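Local coordinates for protein GH3 beta-N-acetylglucosaminidase (Paenibacillaceae, PDB 6K5J) that catalyses the hydrolytic release of terminal, non-reducing N-acetylglucosamine residues from beta-linked saccharides, at residues D83-M88 with N133-L138; A178-H183 with V224-T229; P185-T190 with A230-P235. All coordinates share one frame; numbering follows the deposited sequence.

Contact 1: residues D83-M88 with N133-L138; sequences DQEGGM and NFAPSL. With NAG (2-acetamido-2-deoxy-beta-D-glucopyranose), chain B.
The carboxamide of Asn133 lies against the backbone of Gln84 and uses both ends of its flat group at once. Its OD1 accepts the amide N of Gln84 at 3.0 Å, with the donor in the carbonyl plane and on a lone pair. Its ND2 gives a nearly straight bond to Gln84 O, 2.9 Å long with 173° at the hydrogen. That carbonyl O lies in the amide plane of Asn133, whereas ND2 stands above the carbonyl plane of Gln84. Because CG is anti to the backbone N (chi1 -166°), the amide reaches across to the other loop. Asparagine suits the place, having a donor and an acceptor side by side to match the N-H and C=O of a single residue, Gln84. The two bonds together fix the rotation of the amide. The side-chain amide of Gln84 turns elsewhere, to the backbone of Arg91 and Leu92.

The van der Waals contacts are modest. Ala135 CB sits 4.1 Å from Glu85 CA, a methyl small enough to let the two loops come close. Asp83 OD1 lies 3.2 Å from Phe134 CB and near the plane of the phenyl ring at its edge, with carboxylate and ring turned 39° apart.

The remaining interactions are polar and centre on the bound N-acetylglucosamine and the charges beside it. O4 of the sugar donates to Asp83 OD1 at 2.6 Å, and its O6 donates to OD2, though that bond is so short that its length is doubtful. Arg91 forms a salt bridge with OD2, while Glu85 OE2 pairs with Lys182 and Arg152; these partners hold the carboxylates in place. Two loops following parallel strands and meeting over a sugar are what is expected at the C-terminal end of a TIM-barrel domain, where family 3 glycoside hydrolases bind the sugar to be released.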
loop_
_atom_site.group_PDB
_atom_site.type_symbol
_atom_site.label_atom_id
_atom_site.label_comp_id
_atom_site.label_asym_id
_atom_site.label_seq_id
_atom_site.Cartn_x
_atom_site.Cartn_y
_atom_site.Cartn_z
ATOM N N ASP A 83 5.031 2.992 4.540
ATOM C CA ASP A 83 4.008 2.509 3.596
ATOM C C ASP A 83 2.782 2.022 4.368
ATOM O O ASP A 83 2.517 0.829 4.475
ATOM C CB ASP A 83 4.547 1.375 2.728
ATOM C CG ASP A 83 5.708 1.789 1.883
ATOM O OD1 ASP A 83 5.583 2.812 1.171
ATOM O OD2 ASP A 83 6.736 1.078 1.931
ATOM N N GLN A 84 2.036 2.970 4.923
ATOM C CA GLN A 84 0.821 2.639 5.674
ATOM C C GLN A 84 -0.406 2.960 4.816
ATOM O O GLN A 84 -1.143 3.922 5.040
ATOM C CB GLN A 84 0.816 3.377 7.019
ATOM C CG GLN A 84 -0.181 2.836 8.034
ATOM C CD GLN A 84 0.314 1.600 8.782
ATOM O OE1 GLN A 84 1.187 0.865 8.312
ATOM N NE2 GLN A 84 -0.258 1.362 9.950
ATOM N N GLU A 85 -0.613 2.105 3.797
ATOM C CA GLU A 85 -1.682 2.326 2.824
ATOM C C GLU A 85 -3.049 1.984 3.397
ATOM O O GLU A 85 -4.042 2.634 3.052
ATOM C CB GLU A 85 -1.428 1.499 1.547
ATOM C CG GLU A 85 -0.105 1.841 0.855
ATOM C CD GLU A 85 0.224 0.949 -0.338
ATOM O OE1 GLU A 85 -0.706 0.324 -0.903
ATOM O OE2 GLU A 85 1.421 0.887 -0.715
ATOM N N GLY A 86 -3.114 1.007 4.289
ATOM C CA GLY A 86 -4.366 0.468 4.781
ATOM C C GLY A 86 -4.635 -0.918 4.217
ATOM O O GLY A 86 -3.999 -1.375 3.265
ATOM N N GLY A 87 -5.605 -1.597 4.832
ATOM C CA GLY A 87 -5.975 -2.928 4.373
ATOM C C GLY A 87 -4.840 -3.942 4.243
ATOM O O GLY A 87 -4.318 -4.417 5.247
ATOM N N MET A 88 -4.438 -4.284 3.017
ATOM C CA MET A 88 -3.441 -5.337 2.840
ATOM C C MET A 88 -2.005 -4.818 2.777
ATOM O O MET A 88 -1.079 -5.624 2.642
ATOM C CB MET A 88 -3.758 -6.174 1.587
ATOM C CG MET A 88 -5.084 -6.951 1.682
ATOM S SD MET A 88 -5.198 -8.012 3.160
ATOM C CE MET A 88 -4.041 -9.289 2.739
ATOM N N ASN A 133 3.452 9.800 4.560
ATOM C CA ASN A 133 2.943 8.467 4.247
ATOM C C ASN A 133 3.079 8.269 2.751
ATOM O O ASN A 133 2.745 9.168 1.973
ATOM C CB ASN A 133 1.470 8.303 4.690
ATOM C CG ASN A 133 0.998 6.842 4.711
ATOM O OD1 ASN A 133 1.792 5.914 4.584
ATOM N ND2 ASN A 133 -0.309 6.647 4.903
ATOM N N PHE A 134 3.579 7.109 2.343
ATOM C CA PHE A 134 3.615 6.801 0.917
ATOM C C PHE A 134 2.268 6.201 0.519
ATOM O O PHE A 134 2.114 5.006 0.265
ATOM C CB PHE A 134 4.801 5.908 0.591
ATOM C CG PHE A 134 6.118 6.625 0.678
ATOM C CD1 PHE A 134 6.186 7.988 0.406
ATOM C CD2 PHE A 134 7.272 5.963 1.029
ATOM C CE1 PHE A 134 7.390 8.674 0.467
ATOM C CE2 PHE A 134 8.489 6.646 1.101
ATOM C CZ PHE A 134 8.535 8.006 0.818
ATOM N N ALA A 135 1.285 7.091 0.474
ATOM C CA ALA A 135 -0.110 6.765 0.223
ATOM C C ALA A 135 -0.847 8.072 -0.047
ATOM O O ALA A 135 -0.404 9.130 0.408
ATOM C CB ALA A 135 -0.734 6.025 1.419
ATOM N N PRO A 136 -1.981 8.024 -0.773
ATOM C CA PRO A 136 -2.626 6.830 -1.321
ATOM C C PRO A 136 -2.106 6.444 -2.704
ATOM O O PRO A 136 -1.655 7.305 -3.462
ATOM C CB PRO A 136 -4.098 7.246 -1.417
ATOM C CG PRO A 136 -4.014 8.711 -1.788
ATOM C CD PRO A 136 -2.765 9.243 -1.061
ATOM N N SER A 137 -2.185 5.157 -3.029
ATOM C CA SER A 137 -2.119 4.771 -4.432
ATOM C C SER A 137 -3.288 5.385 -5.195
ATOM O O SER A 137 -4.448 5.230 -4.801
ATOM C CB SER A 137 -2.167 3.252 -4.574
ATOM O OG SER A 137 -2.407 2.881 -5.928
ATOM N N LEU A 138 -2.975 6.086 -6.290
ATOM C CA LEU A 138 -3.959 6.511 -7.272
ATOM C C LEU A 138 -3.901 5.650 -8.525
ATOM O O LEU A 138 -4.395 6.058 -9.584
ATOM C CB LEU A 138 -3.761 7.989 -7.632
ATOM C CG LEU A 138 -3.958 8.977 -6.476
ATOM C CD1 LEU A 138 -3.909 10.416 -7.011
ATOM C CD2 LEU A 138 -5.284 8.710 -5.753
HETATM C C1 NAG B . 8.155 0.034 -3.619
HETATM C C2 NAG B . 6.624 0.180 -3.810
HETATM C C3 NAG B . 6.111 1.510 -3.229
HETATM C C4 NAG B . 6.642 1.744 -1.821
HETATM C C5 NAG B . 8.158 1.644 -1.837
HETATM C C6 NAG B . 8.801 1.858 -0.485
HETATM C C7 NAG B . 5.326 -0.685 -5.725
HETATM C C8 NAG B . 5.129 -0.612 -7.215
HETATM N N2 NAG B . 6.294 0.092 -5.226
HETATM O O1 NAG B . 8.498 -1.284 -3.888
HETATM O O3 NAG B . 4.687 1.514 -3.206
HETATM O O4 NAG B . 6.252 3.030 -1.354
HETATM O O5 NAG B . 8.512 0.324 -2.262
HETATM O O6 NAG B . 8.536 0.772 0.394
HETATM O O7 NAG B . 4.624 -1.395 -5.007
#

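Contact 2: residues A178-H183 with V224-T229; sequences AATVKH and VDAVMT. With NAG (2-acetamido-2-deoxy-beta-D-glucopyranose), chain B.
Ala178 comes first, with its CB 3.3 Å from Asp225 OD2, an oxygen that also forms a salt bridge with Arg340. Next, Ala179 O accepts a weak bond from Ala226 N. Thr180 turns its side chain to the same sheet face as Ala226: OG1 touches the alanine methyl and is bonded to Asn133 O, while CG2 meets Met228 CB at 3.7 Å.

Val181 is gripped through both its backbone N and its O. The N bonds to Ala226 O at 3.1 Å, and the O receives Met228 N at 2.8 Å, almost in line with the carbonyl. A branched side chain suits this position, because CG1 meets Val224 CG2 tip to tip (3.8 Å) while CG2 packs on Val227 CG2.

Lys182 runs side by side with Met228. Its chain, extended beyond CG, carries NZ to sugar O3 (2.9 Å), with Phe134 O as a further partner. After a cis peptide, the His183 ring is sandwiched between Lys182 CG over its centre and the sugar's acetamido methyl C8 nearer the rim. Its NE2 shares a 2.7 Å hydrogen bond with O3, and Asp139 holds ND1.

These strands are the middle pair of four parallel barrel strands, between 132-133 and 264-266. Helix 158-174 packs on Val181 and Val224, while helix 323-339 touches Ala178 and Asp225.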
loop_
_atom_site.group_PDB
_atom_site.type_symbol
_atom_site.label_atom_id
_atom_site.label_comp_id
_atom_site.label_asym_id
_atom_site.label_seq_id
_atom_site.Cartn_x
_atom_site.Cartn_y
_atom_site.Cartn_z
ATOM N N ALA A 178 2.082 14.321 5.477
ATOM C CA ALA A 178 2.210 14.564 4.046
ATOM C C ALA A 178 1.761 13.340 3.262
ATOM O O ALA A 178 2.246 12.233 3.497
ATOM C CB ALA A 178 3.661 14.903 3.700
ATOM N N ALA A 179 0.824 13.536 2.342
ATOM C CA ALA A 179 0.399 12.462 1.457
ATOM C C ALA A 179 1.315 12.385 0.244
ATOM O O ALA A 179 1.823 13.399 -0.244
ATOM C CB ALA A 179 -1.045 12.671 0.996
ATOM N N THR A 180 1.507 11.162 -0.255
ATOM C CA THR A 180 2.343 10.900 -1.427
ATOM C C THR A 180 1.525 10.046 -2.386
ATOM O O THR A 180 1.465 8.821 -2.225
ATOM C CB THR A 180 3.645 10.182 -1.059
ATOM O OG1 THR A 180 4.297 10.855 0.015
ATOM C CG2 THR A 180 4.604 10.128 -2.281
ATOM N N VAL A 181 0.903 10.669 -3.389
ATOM C CA VAL A 181 0.139 9.876 -4.348
ATOM C C VAL A 181 1.099 9.104 -5.245
ATOM O O VAL A 181 2.160 9.612 -5.631
ATOM C CB VAL A 181 -0.828 10.767 -5.149
ATOM C CG1 VAL A 181 -1.910 11.289 -4.210
ATOM C CG2 VAL A 181 -0.095 11.930 -5.833
ATOM N N LYS A 182 0.731 7.863 -5.581
ATOM C CA LYS A 182 1.633 6.960 -6.290
ATOM C C LYS A 182 0.791 6.022 -7.153
ATOM O O LYS A 182 -0.401 5.842 -6.902
ATOM C CB LYS A 182 2.525 6.199 -5.286
ATOM C CG LYS A 182 1.773 5.205 -4.363
ATOM C CD LYS A 182 2.733 4.624 -3.292
ATOM C CE LYS A 182 2.094 3.455 -2.511
ATOM N NZ LYS A 182 3.004 2.997 -1.389
ATOM N N HIS A 183 1.385 5.438 -8.200
ATOM C CA HIS A 183 2.757 5.589 -8.668
ATOM C C HIS A 183 2.711 6.278 -10.039
ATOM O O HIS A 183 2.320 5.658 -11.038
ATOM C CB HIS A 183 3.447 4.220 -8.801
ATOM C CG HIS A 183 3.419 3.381 -7.552
ATOM N ND1 HIS A 183 2.312 2.655 -7.161
ATOM C CD2 HIS A 183 4.374 3.141 -6.621
ATOM C CE1 HIS A 183 2.587 2.001 -6.045
ATOM N NE2 HIS A 183 3.831 2.281 -5.693
ATOM N N VAL A 224 -1.509 18.421 -3.139
ATOM C CA VAL A 224 -0.939 17.188 -2.600
ATOM C C VAL A 224 0.541 17.417 -2.302
ATOM O O VAL A 224 1.268 18.012 -3.106
ATOM C CB VAL A 224 -1.145 15.988 -3.552
ATOM C CG1 VAL A 224 -0.459 16.221 -4.899
ATOM C CG2 VAL A 224 -0.661 14.678 -2.888
ATOM N N ASP A 225 0.985 16.943 -1.138
ATOM C CA ASP A 225 2.328 17.265 -0.661
ATOM C C ASP A 225 3.416 16.607 -1.495
ATOM O O ASP A 225 4.496 17.184 -1.652
ATOM C CB ASP A 225 2.490 16.845 0.801
ATOM C CG ASP A 225 1.830 17.813 1.764
ATOM O OD1 ASP A 225 1.415 18.915 1.331
ATOM O OD2 ASP A 225 1.724 17.467 2.951
ATOM N N ALA A 226 3.168 15.407 -2.022
ATOM C CA ALA A 226 4.215 14.688 -2.735
ATOM C C ALA A 226 3.588 13.744 -3.749
ATOM O O ALA A 226 2.422 13.359 -3.635
ATOM C CB ALA A 226 5.138 13.929 -1.761
ATOM N N VAL A 227 4.376 13.426 -4.781
ATOM C CA VAL A 227 4.040 12.462 -5.823
ATOM C C VAL A 227 5.216 11.491 -5.940
ATOM O O VAL A 227 6.371 11.924 -6.043
ATOM C CB VAL A 227 3.767 13.166 -7.174
ATOM C CG1 VAL A 227 3.524 12.155 -8.309
ATOM C CG2 VAL A 227 2.580 14.139 -7.059
ATOM N N MET A 228 4.932 10.185 -5.907
ATOM C CA MET A 228 5.948 9.161 -6.129
ATOM C C MET A 228 5.824 8.595 -7.539
ATOM O O MET A 228 4.716 8.345 -8.024
ATOM C CB MET A 228 5.832 8.024 -5.102
ATOM C CG MET A 228 6.732 6.811 -5.401
ATOM S SD MET A 228 6.536 5.471 -4.190
ATOM C CE MET A 228 7.371 6.163 -2.765
ATOM N N THR A 229 6.965 8.372 -8.190
ATOM C CA THR A 229 6.972 7.902 -9.568
ATOM C C THR A 229 6.833 6.381 -9.635
ATOM O O THR A 229 6.951 5.672 -8.629
ATOM C CB THR A 229 8.263 8.338 -10.279
ATOM O OG1 THR A 229 9.378 7.675 -9.677
ATOM C CG2 THR A 229 8.461 9.829 -10.165
HETATM C C1 NAG B . 8.155 0.034 -3.619
HETATM C C2 NAG B . 6.624 0.180 -3.810
HETATM C C3 NAG B . 6.111 1.510 -3.229
HETATM C C4 NAG B . 6.642 1.744 -1.821
HETATM C C5 NAG B . 8.158 1.644 -1.837
HETATM C C6 NAG B . 8.801 1.858 -0.485
HETATM C C7 NAG B . 5.326 -0.685 -5.725
HETATM C C8 NAG B . 5.129 -0.612 -7.215
HETATM N N2 NAG B . 6.294 0.092 -5.226
HETATM O O1 NAG B . 8.498 -1.284 -3.888
HETATM O O3 NAG B . 4.687 1.514 -3.206
HETATM O O4 NAG B . 6.252 3.030 -1.354
HETATM O O5 NAG B . 8.512 0.324 -2.262
HETATM O O6 NAG B . 8.536 0.772 0.394
HETATM O O7 NAG B . 4.624 -1.395 -5.007
#

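Contact 3: residues P185-T190 with A230-P235; sequences PGHGDT and AHVLFP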
loop_
_atom_site.group_PDB
_atom_site.type_symbol
_atom_site.label_atom_id
_atom_site.label_comp_id
_atom_site.label_asym_id
_atom_site.label_seq_id
_atom_site.Cartn_x
_atom_site.Cartn_y
_atom_site.Cartn_z
ATOM N N PRO A 185 3.195 7.902 -13.673
ATOM C CA PRO A 185 1.849 8.360 -14.048
ATOM C C PRO A 185 0.752 7.292 -13.997
ATOM O O PRO A 185 -0.312 7.512 -14.566
ATOM C CB PRO A 185 2.042 8.845 -15.494
ATOM C CG PRO A 185 3.116 7.944 -16.034
ATOM C CD PRO A 185 4.049 7.683 -14.855
ATOM N N GLY A 186 0.991 6.160 -13.335
ATOM C CA GLY A 186 -0.078 5.191 -13.181
ATOM C C GLY A 186 0.366 3.770 -13.462
ATOM O O GLY A 186 0.685 3.432 -14.600
ATOM N N HIS A 187 0.361 2.933 -12.427
ATOM C CA HIS A 187 0.859 1.564 -12.460
ATOM C C HIS A 187 -0.258 0.532 -12.615
ATOM O O HIS A 187 0.026 -0.667 -12.606
ATOM C CB HIS A 187 1.655 1.293 -11.165
ATOM C CG HIS A 187 2.781 0.306 -11.302
ATOM N ND1 HIS A 187 2.631 -0.940 -11.884
ATOM C CD2 HIS A 187 4.068 0.362 -10.866
ATOM C CE1 HIS A 187 3.780 -1.591 -11.831
ATOM N NE2 HIS A 187 4.670 -0.825 -11.223
ATOM N N GLY A 188 -1.514 0.963 -12.774
ATOM C CA GLY A 188 -2.641 0.042 -12.673
ATOM C C GLY A 188 -2.808 -0.907 -13.847
ATOM O O GLY A 188 -3.429 -1.967 -13.693
ATOM N N ASP A 189 -2.275 -0.558 -15.015
ATOM C CA ASP A 189 -2.458 -1.359 -16.224
ATOM C C ASP A 189 -1.416 -2.464 -16.369
ATOM O O ASP A 189 -1.627 -3.388 -17.165
ATOM C CB ASP A 189 -2.433 -0.422 -17.457
ATOM C CG ASP A 189 -2.701 -1.143 -18.782
ATOM O OD1 ASP A 189 -3.876 -1.399 -19.093
ATOM O OD2 ASP A 189 -1.733 -1.419 -19.527
ATOM N N THR A 190 -0.338 -2.437 -15.584
ATOM C CA THR A 190 0.814 -3.295 -15.847
ATOM C C THR A 190 0.486 -4.756 -15.592
ATOM O O THR A 190 -0.093 -5.104 -14.558
ATOM C CB THR A 190 2.011 -2.897 -14.974
ATOM O OG1 THR A 190 1.655 -2.983 -13.584
ATOM C CG2 THR A 190 2.494 -1.488 -15.313
ATOM N N ALA A 230 6.589 5.882 -10.853
ATOM C CA ALA A 230 6.571 4.456 -11.165
ATOM C C ALA A 230 7.786 4.075 -12.007
ATOM O O ALA A 230 8.145 4.794 -12.948
ATOM C CB ALA A 230 5.302 4.086 -11.934
ATOM N N HIS A 231 8.401 2.931 -11.683
ATOM C CA HIS A 231 9.506 2.381 -12.475
ATOM C C HIS A 231 8.958 1.637 -13.698
ATOM O O HIS A 231 9.178 0.439 -13.879
ATOM C CB HIS A 231 10.360 1.427 -11.651
ATOM C CG HIS A 231 10.976 2.019 -10.414
ATOM N ND1 HIS A 231 11.392 3.334 -10.322
ATOM C CD2 HIS A 231 11.272 1.446 -9.223
ATOM C CE1 HIS A 231 11.908 3.545 -9.123
ATOM N NE2 HIS A 231 11.854 2.414 -8.439
ATOM N N VAL A 232 8.229 2.365 -14.541
ATOM C CA VAL A 232 7.473 1.776 -15.644
ATOM C C VAL A 232 7.717 2.601 -16.905
ATOM O O VAL A 232 7.797 3.831 -16.844
ATOM C CB VAL A 232 5.966 1.701 -15.288
ATOM C CG1 VAL A 232 5.108 1.291 -16.495
ATOM C CG2 VAL A 232 5.751 0.746 -14.099
ATOM N N LEU A 233 7.869 1.920 -18.043
ATOM C CA LEU A 233 8.036 2.595 -19.327
ATOM C C LEU A 233 6.693 3.045 -19.887
ATOM O O LEU A 233 5.724 2.279 -19.896
ATOM C CB LEU A 233 8.702 1.665 -20.340
ATOM C CG LEU A 233 10.034 1.065 -19.901
ATOM C CD1 LEU A 233 10.399 -0.110 -20.798
ATOM C CD2 LEU A 233 11.094 2.151 -19.962
ATOM N N PHE A 234 6.651 4.286 -20.378
ATOM C CA PHE A 234 5.478 4.856 -21.046
ATOM C C PHE A 234 5.927 5.401 -22.399
ATOM O O PHE A 234 6.205 6.599 -22.537
ATOM C CB PHE A 234 4.826 5.952 -20.196
ATOM C CG PHE A 234 4.236 5.450 -18.895
ATOM C CD1 PHE A 234 5.043 5.279 -17.777
ATOM C CD2 PHE A 234 2.888 5.142 -18.801
ATOM C CE1 PHE A 234 4.515 4.804 -16.582
ATOM C CE2 PHE A 234 2.350 4.664 -17.618
ATOM C CZ PHE A 234 3.163 4.498 -16.502
ATOM N N PRO A 235 6.008 4.547 -23.422
ATOM C CA PRO A 235 6.511 5.006 -24.732
ATOM C C PRO A 235 5.724 6.149 -25.355
ATOM O O PRO A 235 6.286 6.861 -26.193
ATOM C CB PRO A 235 6.433 3.745 -25.608
ATOM C CG PRO A 235 5.562 2.775 -24.842
ATOM C CD PRO A 235 5.769 3.094 -23.398
#
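Phe234 presents one face of its ring to Pro185, whose CG stands over the centre, 3.5 Å from the centroid and 12° off the normal. The two side chains come from opposite directions, a CH-pi contact that suits proline, whose rigid, compact ring can lay a CH group on the aromatic face. Beside it, Pro185 CD reaches Phe234 CE1 at 3.4 Å. At the ring's edge, in plane, lies Gly186 O, 3.3 Å from Phe234 CZ, so that a carbonyl oxygen faces the electropositive rim.

The His187 imidazole is the second flat group. Val232 CG2 lies over one face, displaced toward the rim and 3.7 Å from the centroid; the methyl gets there because it is anti to the valine's carbonyl carbon. In the plane of the imidazole, at its edge, Thr190 OG1 takes a 2.8 Å bond from ND1, while NE2 is paired with Ser194. With both nitrogens engaged, the ring is held against rotation. Bound N-acetylglucosamine also touches this histidine.

Pro185 to Gly188 end the Lys-His-Phe-Pro-Gly-His-Gly sequence characteristic of family 3 N-acetylglucosaminidases, in a loop following a TIM-barrel strand. In relatives its continuation carries a histidine-aspartate pair used in catalysis. Gly186 has backbone angles (135/114°) at which a CB would collide with the preceding carbonyl, so glycine is called for.

From His187 to Thr190 the chain makes a type I turn, which brings the threonine back to its histidine. Beyond that bond, Thr190 CG2 meets Val232 CG1 tip to tip at 4.0 Å, so the threonine's hydroxyl and methyl serve different partners. Ala230 contributes its CB, 4.1 Å from His187 CD2, a small group where the two loops leave adjacent strands.

All three contacts lie in the TIM-barrel domain, joining successive barrel strands or the loops after them, in the order 79-81, 132-133, 178-184, 226-229. The centres of contacts 1 and 2 are 10 Å apart and those of 2 and 3 are 15 Å apart, with 1 and 3 about 18 Å apart and not touching. Along the chain, contact 1 closes before contact 2 opens, whereas contacts 2 and 3 alternate: 185-190 and 230-235 continue from the paired strands of contact 2. Contacts 2 and 3 thus follow one strand pair to the C-terminal end of the barrel, where contact 1 also lies, and all three have residues close to bound N-acetylglucosamine.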